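Local coordinates for alcohol dehydrogenase (Thermus thermophilus, PDB 2EIH), which binds zinc and probably acts as an NAD-dependent alcohol dehydrogenase, an oxidoreductase with a GroES-like domain and a Rossmann-type domain, at residues A[3-15]-A[47-61]. Numbering follows the deposited sequence.
Sequences AVVMRARGGPEVL and RKGVASPKLPLPHVL
Arg47, in the last turn of helix 41-48, reaches under the Gly10-Pro12 bend of the N-terminal segment. Its CG lies against Val14 CG2 and near the carbonyl of Gly10, and Arg47 CD then passes Pro12 CA at 3.4 Å. NE is hydrogen-bonded to His326 ND1. A bend at chi3 (60°) after an extended start (CG anti to the backbone N, chi1 167°) lays the guanidinium against the Pro12 ring, whose CD sits over one face, toward the rim. At the guanidinium edge Arg47 NH2 donates to a lone pair of Gly10 O (2.8 Å), which is tilted 18° from the guanidinium plane. NH1 forms a salt bridge with Glu330, tying the bend to helix 322-330 as well. The exchange is reciprocal, since Gly10 N donates to Arg47 O at 3.0 Å.

Arg9 runs the other way, its CD 3.3 Å from Gly49 CA, and Arg9 NH1 donates to Leu55 O (2.9 Å). Between the two arginines Met6 fills the interior: Met6 SD touches Leu61 CD2 (3.7 Å) and approaches the edge of the His59 ring, while CE rests on Arg47 CA. Along the backbone, a water links Val4 O, His59 O and Leu61 N.

With an alanine in place of Arg47, Gly10 O would probably lack its side-chain donor and Glu330 keep the long, weak ion pair to Lys48, leaving the bend held mainly by backbone bonds. Away from the zinc site, the contact joins strand 2-6 and the bend after it to the end of helix 41-48 and the segment leading to strand 59-60. Its chemistry implies a buried Arg47 charge probably balanced by Glu330, whereas Arg9 NE is buried without a partner.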
ATOM      1  N   ALA A   3      11.700  19.350  41.019  1.00 26.60           N
ATOM      2  CA  ALA A   3      10.660  18.777  40.188  1.00 25.25           C
ATOM      3  C   ALA A   3       9.346  19.450  40.516  1.00 27.03           C
ATOM      4  O   ALA A   3       9.158  19.994  41.604  1.00 29.04           O
ATOM      5  CB  ALA A   3      10.551  17.280  40.433  1.00 24.50           C
ATOM      6  N   VAL A   4       8.455  19.450  39.541  1.00 27.51           N
ATOM      7  CA  VAL A   4       7.131  20.001  39.728  1.00 27.39           C
ATOM      8  C   VAL A   4       6.249  18.779  39.867  1.00 28.84           C
ATOM      9  O   VAL A   4       6.013  18.058  38.901  1.00 28.93           O
ATOM     10  CB  VAL A   4       6.673  20.817  38.523  1.00 26.24           C
ATOM     11  CG1 VAL A   4       5.178  21.071  38.614  1.00 26.25           C
ATOM     12  CG2 VAL A   4       7.437  22.121  38.471  1.00 25.76           C
ATOM     13  N   VAL A   5       5.794  18.542  41.088  1.00 31.73           N
ATOM     14  CA  VAL A   5       4.942  17.410  41.382  1.00 33.34           C
ATOM     15  C   VAL A   5       3.483  17.818  41.312  1.00 35.56           C
ATOM     16  O   VAL A   5       3.145  19.006  41.306  1.00 34.74           O
ATOM     17  CB  VAL A   5       5.231  16.823  42.783  1.00 34.03           C
ATOM     18  CG1 VAL A   5       6.569  16.094  42.778  1.00 34.36           C
ATOM     19  CG2 VAL A   5       5.242  17.936  43.824  1.00 33.51           C
ATOM     20  N   MET A   6       2.631  16.804  41.273  1.00 37.95           N
ATOM     21  CA  MET A   6       1.193  16.965  41.184  1.00 40.37           C
ATOM     22  C   MET A   6       0.599  16.447  42.486  1.00 44.03           C
ATOM     23  O   MET A   6       0.249  15.270  42.586  1.00 45.50           O
ATOM     24  CB  MET A   6       0.700  16.126  40.020  1.00 38.60           C
ATOM     25  CG  MET A   6      -0.628  16.503  39.469  1.00 36.43           C
ATOM     26  SD  MET A   6      -0.893  15.410  38.101  1.00 35.29           S
ATOM     27  CE  MET A   6      -2.497  14.791  38.505  1.00 34.79           C
ATOM     28  N   ARG A   7       0.505  17.326  43.480  1.00 46.61           N
ATOM     29  CA  ARG A   7      -0.040  16.969  44.787  1.00 49.11           C
ATOM     30  C   ARG A   7      -1.417  16.329  44.696  1.00 49.47           C
ATOM     31  O   ARG A   7      -1.689  15.321  45.349  1.00 48.79           O
ATOM     32  CB  ARG A   7      -0.123  18.208  45.690  1.00 51.28           C
ATOM     33  CG  ARG A   7       1.223  18.686  46.233  1.00 53.50           C
ATOM     34  CD  ARG A   7       1.962  17.558  46.954  1.00 52.52           C
ATOM     35  NE  ARG A   7       3.310  17.951  47.349  1.00 52.31           N
ATOM     36  CZ  ARG A   7       4.259  17.099  47.726  1.00 52.71           C
ATOM     37  NH1 ARG A   7       4.012  15.795  47.763  1.00 51.98           N
ATOM     38  NH2 ARG A   7       5.461  17.554  48.066  1.00 53.07           N
ATOM     39  N   ALA A   8      -2.281  16.931  43.888  1.00 49.94           N
ATOM     40  CA  ALA A   8      -3.640  16.448  43.704  1.00 49.46           C
ATOM     41  C   ALA A   8      -4.153  16.900  42.347  1.00 50.16           C
ATOM     42  O   ALA A   8      -3.525  17.723  41.675  1.00 51.38           O
ATOM     43  CB  ALA A   8      -4.533  16.989  44.805  1.00 49.90           C
ATOM     44  N   ARG A   9      -5.304  16.367  41.957  1.00 49.89           N
ATOM     45  CA  ARG A   9      -5.919  16.704  40.678  1.00 49.00           C
ATOM     46  C   ARG A   9      -6.798  17.946  40.789  1.00 48.24           C
ATOM     47  O   ARG A   9      -7.534  18.121  41.758  1.00 48.92           O
ATOM     48  CB  ARG A   9      -6.743  15.514  40.180  1.00 48.85           C
ATOM     49  CG  ARG A   9      -5.923  14.233  40.075  1.00 50.55           C
ATOM     50  CD  ARG A   9      -6.674  13.110  39.377  1.00 51.72           C
ATOM     51  NE  ARG A   9      -5.831  11.931  39.191  1.00 53.50           N
ATOM     52  CZ  ARG A   9      -5.441  11.125  40.175  1.00 55.86           C
ATOM     53  NH1 ARG A   9      -4.669  10.077  39.913  1.00 56.84           N
ATOM     54  NH2 ARG A   9      -5.834  11.353  41.422  1.00 55.75           N
ATOM     55  N   GLY A  10      -6.709  18.814  39.789  1.00 47.17           N
ATOM     56  CA  GLY A  10      -7.503  20.024  39.803  1.00 44.54           C
ATOM     57  C   GLY A  10      -6.993  21.095  38.860  1.00 44.21           C
ATOM     58  O   GLY A  10      -6.603  20.816  37.723  1.00 42.05           O
ATOM     59  N   GLY A  11      -7.010  22.334  39.342  1.00 43.55           N
ATOM     60  CA  GLY A  11      -6.555  23.449  38.540  1.00 42.55           C
ATOM     61  C   GLY A  11      -5.046  23.492  38.473  1.00 41.81           C
ATOM     62  O   GLY A  11      -4.374  22.794  39.215  1.00 41.00           O
ATOM     63  N   PRO A  12      -4.479  24.320  37.587  1.00 43.05           N
ATOM     64  CA  PRO A  12      -3.020  24.405  37.472  1.00 43.74           C
ATOM     65  C   PRO A  12      -2.300  24.659  38.798  1.00 44.01           C
ATOM     66  O   PRO A  12      -1.128  24.313  38.943  1.00 43.43           O
ATOM     67  CB  PRO A  12      -2.814  25.531  36.453  1.00 43.31           C
ATOM     68  CG  PRO A  12      -4.049  26.369  36.597  1.00 44.04           C
ATOM     69  CD  PRO A  12      -5.131  25.336  36.740  1.00 43.53           C
ATOM     70  N   GLU A  13      -3.013  25.234  39.765  1.00 44.42           N
ATOM     71  CA  GLU A  13      -2.442  25.526  41.078  1.00 44.30           C
ATOM     72  C   GLU A  13      -1.986  24.275  41.833  1.00 42.73           C
ATOM     73  O   GLU A  13      -1.237  24.381  42.803  1.00 41.31           O
ATOM     74  CB  GLU A  13      -3.449  26.307  41.932  1.00 48.16           C
ATOM     75  CG  GLU A  13      -4.843  25.700  41.937  1.00 54.02           C
ATOM     76  CD  GLU A  13      -5.830  26.487  42.779  1.00 57.72           C
ATOM     77  OE1 GLU A  13      -5.949  27.715  42.579  1.00 61.15           O
ATOM     78  OE2 GLU A  13      -6.501  25.876  43.636  1.00 60.61           O
ATOM     79  N   VAL A  14      -2.425  23.098  41.393  1.00 40.33           N
ATOM     80  CA  VAL A  14      -2.024  21.867  42.066  1.00 40.08           C
ATOM     81  C   VAL A  14      -0.572  21.544  41.734  1.00 39.59           C
ATOM     82  O   VAL A  14       0.022  20.651  42.336  1.00 40.57           O
ATOM     83  CB  VAL A  14      -2.888  20.633  41.653  1.00 41.02           C
ATOM     84  CG1 VAL A  14      -4.362  20.948  41.788  1.00 40.39           C
ATOM     85  CG2 VAL A  14      -2.550  20.199  40.231  1.00 42.73           C
ATOM     86  N   LEU A  15      -0.008  22.257  40.765  1.00 38.53           N
ATOM     87  CA  LEU A  15       1.384  22.033  40.367  1.00 38.03           C
ATOM     88  C   LEU A  15       2.321  22.840  41.271  1.00 37.96           C
ATOM     89  O   LEU A  15       2.263  24.068  41.316  1.00 36.57           O
ATOM     90  CB  LEU A  15       1.589  22.428  38.895  1.00 36.38           C
ATOM     91  CG  LEU A  15       0.847  21.588  37.851  1.00 37.69           C
ATOM     92  CD1 LEU A  15       0.940  22.241  36.484  1.00 40.06           C
ATOM     93  CD2 LEU A  15       1.429  20.182  37.806  1.00 38.43           C
ATOM     94  N   ARG A  47      -3.515  16.444  34.777  1.00 38.33           N
ATOM     95  CA  ARG A  47      -3.649  17.348  35.913  1.00 39.91           C
ATOM     96  C   ARG A  47      -5.097  17.456  36.382  1.00 40.77           C
ATOM     97  O   ARG A  47      -5.375  17.377  37.577  1.00 40.04           O
ATOM     98  CB  ARG A  47      -3.120  18.745  35.566  1.00 40.30           C
ATOM     99  CG  ARG A  47      -3.531  19.798  36.596  1.00 41.74           C
ATOM    100  CD  ARG A  47      -2.951  21.175  36.340  1.00 43.15           C
ATOM    101  NE  ARG A  47      -3.317  21.775  35.057  1.00 44.25           N
ATOM    102  CZ  ARG A  47      -4.509  22.276  34.742  1.00 44.34           C
ATOM    103  NH1 ARG A  47      -4.694  22.800  33.537  1.00 45.80           N
ATOM    104  NH2 ARG A  47      -5.509  22.251  35.610  1.00 43.79           N
ATOM    105  N   LYS A  48      -6.018  17.648  35.445  1.00 43.46           N
ATOM    106  CA  LYS A  48      -7.431  17.770  35.791  1.00 46.20           C
ATOM    107  C   LYS A  48      -8.012  16.472  36.335  1.00 47.46           C
ATOM    108  O   LYS A  48      -8.980  16.492  37.091  1.00 47.58           O
ATOM    109  CB  LYS A  48      -8.245  18.207  34.577  1.00 46.65           C
ATOM    110  CG  LYS A  48      -8.054  19.654  34.201  1.00 48.25           C
ATOM    111  CD  LYS A  48      -8.915  20.015  33.007  1.00 49.71           C
ATOM    112  CE  LYS A  48      -8.947  21.515  32.809  1.00 50.45           C
ATOM    113  NZ  LYS A  48      -9.708  21.902  31.593  1.00 53.43           N
ATOM    114  N   GLY A  49      -7.425  15.345  35.948  1.00 48.67           N
ATOM    115  CA  GLY A  49      -7.918  14.063  36.419  1.00 49.95           C
ATOM    116  C   GLY A  49      -8.711  13.343  35.347  1.00 50.62           C
ATOM    117  O   GLY A  49      -9.170  12.218  35.545  1.00 51.32           O
ATOM    118  N   VAL A  50      -8.864  13.995  34.203  1.00 50.95           N
ATOM    119  CA  VAL A  50      -9.593  13.431  33.085  1.00 52.63           C
ATOM    120  C   VAL A  50      -8.862  12.244  32.480  1.00 53.11           C
ATOM    121  O   VAL A  50      -9.468  11.396  31.829  1.00 52.91           O
ATOM    122  CB  VAL A  50      -9.790  14.479  31.991  1.00 53.92           C
ATOM    123  CG1 VAL A  50     -10.725  13.942  30.923  1.00 55.81           C
ATOM    124  CG2 VAL A  50     -10.331  15.759  32.597  1.00 54.67           C
ATOM    125  N   ALA A  51      -7.555  12.188  32.694  1.00 54.00           N
ATOM    126  CA  ALA A  51      -6.758  11.097  32.158  1.00 56.33           C
ATOM    127  C   ALA A  51      -5.905  10.447  33.233  1.00 57.91           C
ATOM    128  O   ALA A  51      -5.520  11.089  34.212  1.00 58.24           O
ATOM    129  CB  ALA A  51      -5.869  11.608  31.033  1.00 54.83           C
ATOM    130  N   SER A  52      -5.629   9.163  33.043  1.00 59.38           N
ATOM    131  CA  SER A  52      -4.805   8.406  33.965  1.00 62.01           C
ATOM    132  C   SER A  52      -5.303   8.380  35.411  1.00 63.99           C
ATOM    133  O   SER A  52      -4.625   8.855  36.330  1.00 63.73           O
ATOM    134  CB  SER A  52      -3.373   8.937  33.918  1.00 62.85           C
ATOM    135  OG  SER A  52      -2.845   8.815  32.607  1.00 63.76           O
ATOM    136  N   PRO A  53      -6.516   7.848  35.629  1.00 65.76           N
ATOM    137  CA  PRO A  53      -7.061   7.769  36.988  1.00 65.85           C
ATOM    138  C   PRO A  53      -6.250   6.706  37.742  1.00 65.80           C
ATOM    139  O   PRO A  53      -5.408   6.029  37.147  1.00 66.16           O
ATOM    140  CB  PRO A  53      -8.510   7.338  36.751  1.00 66.13           C
ATOM    141  CG  PRO A  53      -8.825   7.922  35.407  1.00 66.42           C
ATOM    142  CD  PRO A  53      -7.569   7.596  34.629  1.00 66.60           C
ATOM    143  N   LYS A  54      -6.506   6.555  39.036  1.00 65.54           N
ATOM    144  CA  LYS A  54      -5.783   5.579  39.847  1.00 65.04           C
ATOM    145  C   LYS A  54      -4.276   5.836  39.784  1.00 63.22           C
ATOM    146  O   LYS A  54      -3.465   4.980  40.139  1.00 63.92           O
ATOM    147  CB  LYS A  54      -6.099   4.148  39.382  1.00 66.67           C
ATOM    148  CG  LYS A  54      -7.523   3.680  39.700  1.00 69.07           C
ATOM    149  CD  LYS A  54      -8.565   4.472  38.913  1.00 69.96           C
ATOM    150  CE  LYS A  54      -9.993   4.127  39.322  1.00 70.67           C
ATOM    151  NZ  LYS A  54     -10.984   4.938  38.555  1.00 69.67           N
ATOM    152  N   LEU A  55      -3.912   7.030  39.331  1.00 61.12           N
ATOM    153  CA  LEU A  55      -2.521   7.437  39.217  1.00 58.24           C
ATOM    154  C   LEU A  55      -1.952   7.826  40.585  1.00 56.58           C
ATOM    155  O   LEU A  55      -2.477   8.716  41.257  1.00 57.46           O
ATOM    156  CB  LEU A  55      -2.424   8.633  38.271  1.00 58.24           C
ATOM    157  CG  LEU A  55      -1.057   9.316  38.220  1.00 59.49           C
ATOM    158  CD1 LEU A  55      -0.098   8.474  37.396  1.00 59.34           C
ATOM    159  CD2 LEU A  55      -1.198  10.706  37.617  1.00 59.91           C
ATOM    160  N   PRO A  56      -0.861   7.172  41.009  1.00 53.95           N
ATOM    161  CA  PRO A  56      -0.253   7.486  42.303  1.00 51.82           C
ATOM    162  C   PRO A  56       0.244   8.928  42.362  1.00 49.59           C
ATOM    163  O   PRO A  56       0.601   9.506  41.344  1.00 47.82           O
ATOM    164  CB  PRO A  56       0.887   6.473  42.397  1.00 52.38           C
ATOM    165  CG  PRO A  56       1.308   6.330  40.966  1.00 54.02           C
ATOM    166  CD  PRO A  56      -0.028   6.215  40.260  1.00 53.82           C
ATOM    167  N   LEU A  57       0.259   9.502  43.558  1.00 47.81           N
ATOM    168  CA  LEU A  57       0.724  10.868  43.744  1.00 46.99           C
ATOM    169  C   LEU A  57       1.812  10.855  44.817  1.00 45.73           C
ATOM    170  O   LEU A  57       1.811   9.985  45.684  1.00 46.93           O
ATOM    171  CB  LEU A  57      -0.437  11.770  44.159  1.00 47.67           C
ATOM    172  CG  LEU A  57      -1.690  11.706  43.274  1.00 49.82           C
ATOM    173  CD1 LEU A  57      -2.736  12.689  43.793  1.00 49.64           C
ATOM    174  CD2 LEU A  57      -1.340  12.034  41.822  1.00 49.80           C
ATOM    175  N   PRO A  58       2.753  11.821  44.774  1.00 43.67           N
ATOM    176  CA  PRO A  58       2.824  12.872  43.752  1.00 41.06           C
ATOM    177  C   PRO A  58       3.244  12.347  42.380  1.00 36.64           C
ATOM    178  O   PRO A  58       3.908  11.319  42.276  1.00 35.57           O
ATOM    179  CB  PRO A  58       3.839  13.844  44.348  1.00 41.77           C
ATOM    180  CG  PRO A  58       4.793  12.931  45.029  1.00 43.25           C
ATOM    181  CD  PRO A  58       3.862  11.956  45.737  1.00 42.37           C
ATOM    182  N   HIS A  59       2.861  13.067  41.331  1.00 34.36           N
ATOM    183  CA  HIS A  59       3.193  12.683  39.966  1.00 31.60           C
ATOM    184  C   HIS A  59       3.916  13.794  39.215  1.00 30.08           C
ATOM    185  O   HIS A  59       3.584  14.971  39.348  1.00 28.48           O
ATOM    186  CB  HIS A  59       1.920  12.304  39.204  1.00 29.77           C
ATOM    187  CG  HIS A  59       2.158  11.967  37.771  1.00 30.67           C
ATOM    188  ND1 HIS A  59       2.984  10.932  37.380  1.00 31.65           N
ATOM    189  CD2 HIS A  59       1.688  12.524  36.631  1.00 30.58           C
ATOM    190  CE1 HIS A  59       3.008  10.871  36.058  1.00 30.95           C
ATOM    191  NE2 HIS A  59       2.231  11.825  35.582  1.00 31.06           N
ATOM    192  N   VAL A  60       4.910  13.406  38.423  1.00 29.70           N
ATOM    193  CA  VAL A  60       5.664  14.361  37.627  1.00 26.78           C
ATOM    194  C   VAL A  60       5.177  14.277  36.189  1.00 26.46           C
ATOM    195  O   VAL A  60       5.336  13.255  35.532  1.00 25.99           O
ATOM    196  CB  VAL A  60       7.171  14.056  37.646  1.00 26.30           C
ATOM    197  CG1 VAL A  60       7.929  15.107  36.822  1.00 24.29           C
ATOM    198  CG2 VAL A  60       7.672  14.046  39.074  1.00 25.62           C
ATOM    199  N   LEU A  61       4.591  15.360  35.702  1.00 25.37           N
ATOM    200  CA  LEU A  61       4.096  15.395  34.344  1.00 24.67           C
ATOM    201  C   LEU A  61       5.272  15.572  33.384  1.00 25.15           C
ATOM    202  O   LEU A  61       6.423  15.651  33.815  1.00 26.14           O
ATOM    203  CB  LEU A  61       3.119  16.562  34.199  1.00 25.86           C
ATOM    204  CG  LEU A  61       1.924  16.593  35.162  1.00 25.31           C
ATOM    205  CD1 LEU A  61       1.165  17.920  35.014  1.00 22.41           C
ATOM    206  CD2 LEU A  61       0.985  15.423  34.873  1.00 23.12           C
TER
HETATM  207  O   HOH W   1       3.958  17.267  37.698  1.00 16.74           O